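BT_2262 (uncharacterised lipoprotein) (Bacteroides thetaiotaomicron, PDB 5FQ8) is of unknown function but is probably a surface lipoprotein, with an Ig-like domain followed by a strand-rich C-terminal domain, seen within a seven-chain assembly. Local coordinates at residues S97-A103 with I208-Q212; F136-Y141 with L204-I208. One frame throughout, in Å; residues are numbered along the deposited sequence.

Interaction 1: residues S97-A103 with I208-Q212; sequences SGIYTVA and IIVKQ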
loop_
_atom_site.group_PDB
_atom_site.type_symbol
_atom_site.label_atom_id
_atom_site.label_comp_id
_atom_site.label_asym_id
_atom_site.label_seq_id
_atom_site.Cartn_x
_atom_site.Cartn_y
_atom_site.Cartn_z
ATOM N N SER G 97 -46.977 46.251 -34.465
ATOM C CA SER G 97 -46.917 45.207 -33.434
ATOM C C SER G 97 -46.447 43.868 -34.010
ATOM O O SER G 97 -46.777 43.541 -35.151
ATOM C CB SER G 97 -48.285 45.051 -32.787
ATOM O OG SER G 97 -48.888 46.320 -32.619
ATOM N N GLY G 98 -45.690 43.085 -33.235
ATOM C CA GLY G 98 -45.382 43.405 -31.855
ATOM C C GLY G 98 -44.128 42.857 -31.193
ATOM O O GLY G 98 -43.606 43.491 -30.289
ATOM N N ILE G 99 -43.631 41.691 -31.596
ATOM C CA ILE G 99 -42.506 41.098 -30.880
ATOM C C ILE G 99 -41.217 41.773 -31.336
ATOM O O ILE G 99 -40.763 41.585 -32.465
ATOM C CB ILE G 99 -42.441 39.579 -31.062
ATOM C CG1 ILE G 99 -43.333 38.906 -30.023
ATOM C CG2 ILE G 99 -41.010 39.069 -30.899
ATOM C CD1 ILE G 99 -42.850 37.545 -29.598
ATOM N N TYR G 100 -40.627 42.564 -30.454
ATOM C CA TYR G 100 -39.417 43.304 -30.757
ATOM C C TYR G 100 -38.215 42.640 -30.115
ATOM O O TYR G 100 -38.324 41.986 -29.078
ATOM C CB TYR G 100 -39.527 44.745 -30.269
ATOM C CG TYR G 100 -40.389 45.594 -31.157
ATOM C CD1 TYR G 100 -41.750 45.677 -30.947
ATOM C CD2 TYR G 100 -39.842 46.298 -32.221
ATOM C CE1 TYR G 100 -42.549 46.439 -31.758
ATOM C CE2 TYR G 100 -40.634 47.064 -33.041
ATOM C CZ TYR G 100 -41.989 47.131 -32.804
ATOM O OH TYR G 100 -42.798 47.892 -33.611
ATOM N N THR G 101 -37.059 42.818 -30.746
ATOM C CA THR G 101 -35.794 42.300 -30.247
ATOM C C THR G 101 -34.882 43.470 -29.910
ATOM O O THR G 101 -34.716 44.384 -30.721
ATOM C CB THR G 101 -35.132 41.379 -31.276
ATOM O OG1 THR G 101 -36.108 40.482 -31.818
ATOM C CG2 THR G 101 -34.026 40.566 -30.625
ATOM N N VAL G 102 -34.308 43.448 -28.707
ATOM C CA VAL G 102 -33.368 44.491 -28.314
ATOM C C VAL G 102 -32.164 44.439 -29.241
ATOM O O VAL G 102 -31.511 43.397 -29.377
ATOM C CB VAL G 102 -32.966 44.329 -26.848
ATOM C CG1 VAL G 102 -31.959 45.381 -26.472
ATOM C CG2 VAL G 102 -34.186 44.445 -25.965
ATOM N N ALA G 103 -31.864 45.567 -29.882
ATOM C CA ALA G 103 -30.908 45.603 -30.985
ATOM C C ALA G 103 -29.453 45.557 -30.531
ATOM O O ALA G 103 -29.130 44.950 -29.504
ATOM C CB ALA G 103 -31.136 46.852 -31.838
ATOM N N ILE G 208 -31.515 51.781 -24.422
ATOM C CA ILE G 208 -31.847 50.622 -25.237
ATOM C C ILE G 208 -32.558 51.035 -26.515
ATOM O O ILE G 208 -32.964 52.192 -26.680
ATOM C CB ILE G 208 -32.690 49.613 -24.437
ATOM C CG1 ILE G 208 -34.161 49.999 -24.462
ATOM C CG2 ILE G 208 -32.220 49.549 -22.992
ATOM C CD1 ILE G 208 -35.002 49.042 -23.686
ATOM N N ILE G 209 -32.706 50.080 -27.426
ATOM C CA ILE G 209 -33.340 50.314 -28.714
ATOM C C ILE G 209 -33.806 48.964 -29.235
ATOM O O ILE G 209 -33.152 47.940 -29.016
ATOM C CB ILE G 209 -32.365 51.028 -29.681
ATOM C CG1 ILE G 209 -33.103 51.564 -30.903
ATOM C CG2 ILE G 209 -31.234 50.101 -30.087
ATOM C CD1 ILE G 209 -32.315 52.609 -31.659
ATOM N N VAL G 210 -34.962 48.956 -29.899
ATOM C CA VAL G 210 -35.632 47.708 -30.245
ATOM C C VAL G 210 -35.948 47.656 -31.734
ATOM O O VAL G 210 -36.174 48.681 -32.384
ATOM C CB VAL G 210 -36.919 47.513 -29.419
ATOM C CG1 VAL G 210 -36.620 47.672 -27.940
ATOM C CG2 VAL G 210 -37.991 48.490 -29.862
ATOM N N LYS G 211 -35.978 46.432 -32.261
ATOM C CA LYS G 211 -36.252 46.162 -33.666
ATOM C C LYS G 211 -36.854 44.769 -33.783
ATOM O O LYS G 211 -36.569 43.888 -32.968
ATOM C CB LYS G 211 -34.980 46.258 -34.517
ATOM C CG LYS G 211 -35.129 45.732 -35.938
ATOM C CD LYS G 211 -33.798 45.611 -36.641
ATOM C CE LYS G 211 -33.273 46.976 -37.008
ATOM N NZ LYS G 211 -34.325 47.747 -37.722
ATOM N N GLN G 212 -37.692 44.577 -34.797
ATOM C CA GLN G 212 -38.285 43.274 -35.055
ATOM C C GLN G 212 -37.312 42.307 -35.715
ATOM O O GLN G 212 -36.094 42.480 -35.651
ATOM C CB GLN G 212 -39.526 43.428 -35.919
ATOM C CG GLN G 212 -40.797 43.415 -35.121
ATOM C CD GLN G 212 -41.884 44.225 -35.757
ATOM O OE1 GLN G 212 -41.616 45.133 -36.534
ATOM N NE2 GLN G 212 -43.125 43.901 -35.437
ATOM O OXT GLN G 212 -37.733 41.318 -36.316
#
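Tyr100 and Gln212 meet flat against flat. The Gln212 amide is stacked over one face of the phenol ring, with 14° between the two planes. Its CG sits toward the rim of that face, and Gln212 CD is 4.1 Å from Tyr100 CE2. The Gln212 chain runs extended beyond CG, which carries the amide across the ring. On its way CG passes the backbone oxygen of Ile99. Val210 also packs on Tyr100, its side chain crossing at about a right angle. Val210 CG2 lies 3.7 Å from Tyr100 CD2, reaching the ring obliquely. That methyl occupies the branch between the backbone N and the carbonyl carbon (chi1 -52° for CG1), which points it at the ring. Backbone bonds join the strands beyond this cluster. Thr101 and Lys211 form an antiparallel hydrogen-bonded pair, each N-H going to the oxygen of the other. The Lys211 N to Thr101 O bond is 2.9 Å long. Val102 and Val210 are the adjoining non-hydrogen-bonded pair, with CA atoms 4.4 Å apart. These are neighbouring strands of the curled antiparallel sheet of the C-terminal domain, and 204-211 is the last strand of the chain. Ala103 N continues the pairing with a nearly straight bond to Ile209 O, 2.8 Å long at 178°. Beside it, Ala103 CB touches Ile209 CG2 at 3.7 Å. Further out, Tyr100 OH is hydrogen-bonded to Lys96 O, which holds the far end of the ring to the main chain just before Ser97. Strand 120-125 pairs with the other side of strand 98-102, through Ile121 with Tyr100 and Ile123 with Gly98.

Interaction 2: residues F136-Y141 with L204-I208; sequences FLGGWY and LSFDI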
loop_
_atom_site.group_PDB
_atom_site.type_symbol
_atom_site.label_atom_id
_atom_site.label_comp_id
_atom_site.label_asym_id
_atom_site.label_seq_id
_atom_site.Cartn_x
_atom_site.Cartn_y
_atom_site.Cartn_z
ATOM N N PHE G 136 -39.999 48.295 -20.409
ATOM C CA PHE G 136 -39.241 49.470 -20.814
ATOM C C PHE G 136 -37.743 49.272 -20.682
ATOM O O PHE G 136 -36.985 50.074 -21.230
ATOM C CB PHE G 136 -39.632 50.679 -19.977
ATOM C CG PHE G 136 -40.677 51.545 -20.599
ATOM C CD1 PHE G 136 -40.445 52.171 -21.805
ATOM C CD2 PHE G 136 -41.882 51.761 -19.957
ATOM C CE1 PHE G 136 -41.402 52.976 -22.371
ATOM C CE2 PHE G 136 -42.842 52.565 -20.513
ATOM C CZ PHE G 136 -42.606 53.175 -21.724
ATOM N N LEU G 137 -37.298 48.256 -19.949
ATOM C CA LEU G 137 -35.881 48.056 -19.695
ATOM C C LEU G 137 -35.251 47.052 -20.642
ATOM O O LEU G 137 -34.109 46.650 -20.421
ATOM C CB LEU G 137 -35.653 47.606 -18.252
ATOM C CG LEU G 137 -36.234 48.430 -17.105
ATOM C CD1 LEU G 137 -35.874 47.799 -15.777
ATOM C CD2 LEU G 137 -35.749 49.863 -17.152
ATOM N N GLY G 138 -35.963 46.631 -21.682
ATOM C CA GLY G 138 -35.376 45.706 -22.631
ATOM C C GLY G 138 -34.885 44.421 -22.017
ATOM O O GLY G 138 -34.029 43.750 -22.600
ATOM N N GLY G 139 -35.399 44.062 -20.848
ATOM C CA GLY G 139 -35.006 42.828 -20.197
ATOM C C GLY G 139 -33.692 42.908 -19.452
ATOM O O GLY G 139 -32.944 41.931 -19.444
ATOM N N TRP G 140 -33.387 44.051 -18.831
ATOM C CA TRP G 140 -32.152 44.147 -18.068
ATOM C C TRP G 140 -32.237 43.347 -16.780
ATOM O O TRP G 140 -31.212 42.878 -16.274
ATOM C CB TRP G 140 -31.810 45.607 -17.763
ATOM C CG TRP G 140 -30.764 45.767 -16.704
ATOM C CD1 TRP G 140 -30.940 46.281 -15.458
ATOM C CD2 TRP G 140 -29.388 45.386 -16.791
ATOM N NE1 TRP G 140 -29.755 46.268 -14.767
ATOM C CE2 TRP G 140 -28.785 45.716 -15.560
ATOM C CE3 TRP G 140 -28.604 44.802 -17.789
ATOM C CZ2 TRP G 140 -27.437 45.482 -15.302
ATOM C CZ3 TRP G 140 -27.263 44.570 -17.530
ATOM C CH2 TRP G 140 -26.697 44.904 -16.294
ATOM N N TYR G 141 -33.435 43.180 -16.237
ATOM C CA TYR G 141 -33.659 42.316 -15.090
ATOM C C TYR G 141 -34.469 41.083 -15.440
ATOM O O TYR G 141 -34.162 39.994 -14.955
ATOM C CB TYR G 141 -34.373 43.086 -13.975
ATOM C CG TYR G 141 -33.591 44.246 -13.412
ATOM C CD1 TYR G 141 -32.289 44.089 -12.969
ATOM C CD2 TYR G 141 -34.165 45.504 -13.321
ATOM C CE1 TYR G 141 -31.584 45.157 -12.448
ATOM C CE2 TYR G 141 -33.471 46.571 -12.808
ATOM C CZ TYR G 141 -32.180 46.398 -12.373
ATOM O OH TYR G 141 -31.485 47.473 -11.860
ATOM N N LEU G 204 -29.758 54.887 -11.704
ATOM C CA LEU G 204 -29.674 53.953 -12.817
ATOM C C LEU G 204 -30.279 54.582 -14.065
ATOM O O LEU G 204 -31.134 55.465 -13.977
ATOM C CB LEU G 204 -30.400 52.639 -12.500
ATOM C CG LEU G 204 -29.550 51.467 -12.013
ATOM C CD1 LEU G 204 -30.407 50.495 -11.253
ATOM C CD2 LEU G 204 -28.898 50.760 -13.178
ATOM N N SER G 205 -29.814 54.127 -15.228
ATOM C CA SER G 205 -30.412 54.481 -16.510
ATOM C C SER G 205 -29.774 53.641 -17.606
ATOM O O SER G 205 -28.610 53.243 -17.503
ATOM C CB SER G 205 -30.250 55.967 -16.836
ATOM O OG SER G 205 -29.043 56.187 -17.530
ATOM N N PHE G 206 -30.547 53.386 -18.657
ATOM C CA PHE G 206 -30.127 52.537 -19.761
ATOM C C PHE G 206 -30.361 53.274 -21.068
ATOM O O PHE G 206 -31.006 54.324 -21.101
ATOM C CB PHE G 206 -30.883 51.205 -19.750
ATOM C CG PHE G 206 -30.920 50.549 -18.406
ATOM C CD1 PHE G 206 -31.913 50.864 -17.495
ATOM C CD2 PHE G 206 -29.953 49.630 -18.044
ATOM C CE1 PHE G 206 -31.944 50.273 -16.255
ATOM C CE2 PHE G 206 -29.978 49.037 -16.805
ATOM C CZ PHE G 206 -30.977 49.361 -15.908
ATOM N N ASP G 207 -29.838 52.719 -22.162
ATOM C CA ASP G 207 -29.931 53.362 -23.472
ATOM C C ASP G 207 -30.320 52.339 -24.542
ATOM O O ASP G 207 -29.591 52.051 -25.484
ATOM C CB ASP G 207 -28.615 54.058 -23.814
ATOM C CG ASP G 207 -27.453 53.086 -23.942
ATOM O OD1 ASP G 207 -27.637 51.883 -23.653
ATOM O OD2 ASP G 207 -26.357 53.532 -24.340
ATOM N N ILE G 208 -31.515 51.781 -24.422
ATOM C CA ILE G 208 -31.847 50.622 -25.237
ATOM C C ILE G 208 -32.558 51.035 -26.515
ATOM O O ILE G 208 -32.964 52.192 -26.680
ATOM C CB ILE G 208 -32.690 49.613 -24.437
ATOM C CG1 ILE G 208 -34.161 49.999 -24.462
ATOM C CG2 ILE G 208 -32.220 49.549 -22.992
ATOM C CD1 ILE G 208 -35.002 49.042 -23.686
#
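Phe206 of the last strand packs against Trp140 and Leu137 of the loop 136-141, and Ile208 reaches the same loop. Phe206 has the most surface buried here, and three loop side chains touch it. Its CG lies beside the backbone N and anti to the carbonyl carbon (chi1 -48°), which turns the ring toward the loop. Trp140 meets it at the outer end. Phe206 CE2 lies over one face of the indole, toward the rim. The indole five-membered ring and the phenyl ring have centroids 4.4 Å apart and planes 48° apart, so the pair is oblique. Leu137 comes in obliquely from another direction, with CD2 3.9 Å from Phe206 CE1. Tyr141 OH approaches the edge of the phenyl ring, near its plane, 4.5 Å from Phe206 CZ. The same hydroxyl also packs against the CD1 methyl of Leu204. An alanine in place of Trp140 takes away the indole face, and the outer end of the Phe206 ring would probably be freer to turn. Ile208 touches the loop backbone with a single methyl. Its CG1 stands between the backbone N and the carbonyl carbon (chi1 84°), and the extended chain delivers CD1 to the turn at Phe136 O and Gly138 N. A side chain on Gly138 would point toward that methyl, and the positive phi of Gly138 also favours glycine. Phe136 O is hydrogen-bonded to Trp196 NE1 of strand 193-200. Asp135 OD1, just before Phe136, accepts a bond from Leu137 N. The result is a buried aromatic and aliphatic cluster, in which a long loop between strands 130-133 and 154-159 folds over one face of the antiparallel sheet of the C-terminal domain.

Overall arrangement
Both interactions use strand 204-211, and they share Ile208. Their centres are about 13 Å apart. Interaction 1 joins the end of this strand to strand 98-102 by main-chain pairing, whereas interaction 2 packs a loop on its earlier part by side chains. The two also touch directly, where Val102 CG2 lies 3.4 Å from Gly138 O. Trp196 of strand 193-200 ties them further: it packs on Ile208 and Val210 and bonds to Phe136 O. Within the assembly, interaction 1 meets no other protein chain. At interaction 2, Tyr141 and Leu204 pack against polar side chains of another protein.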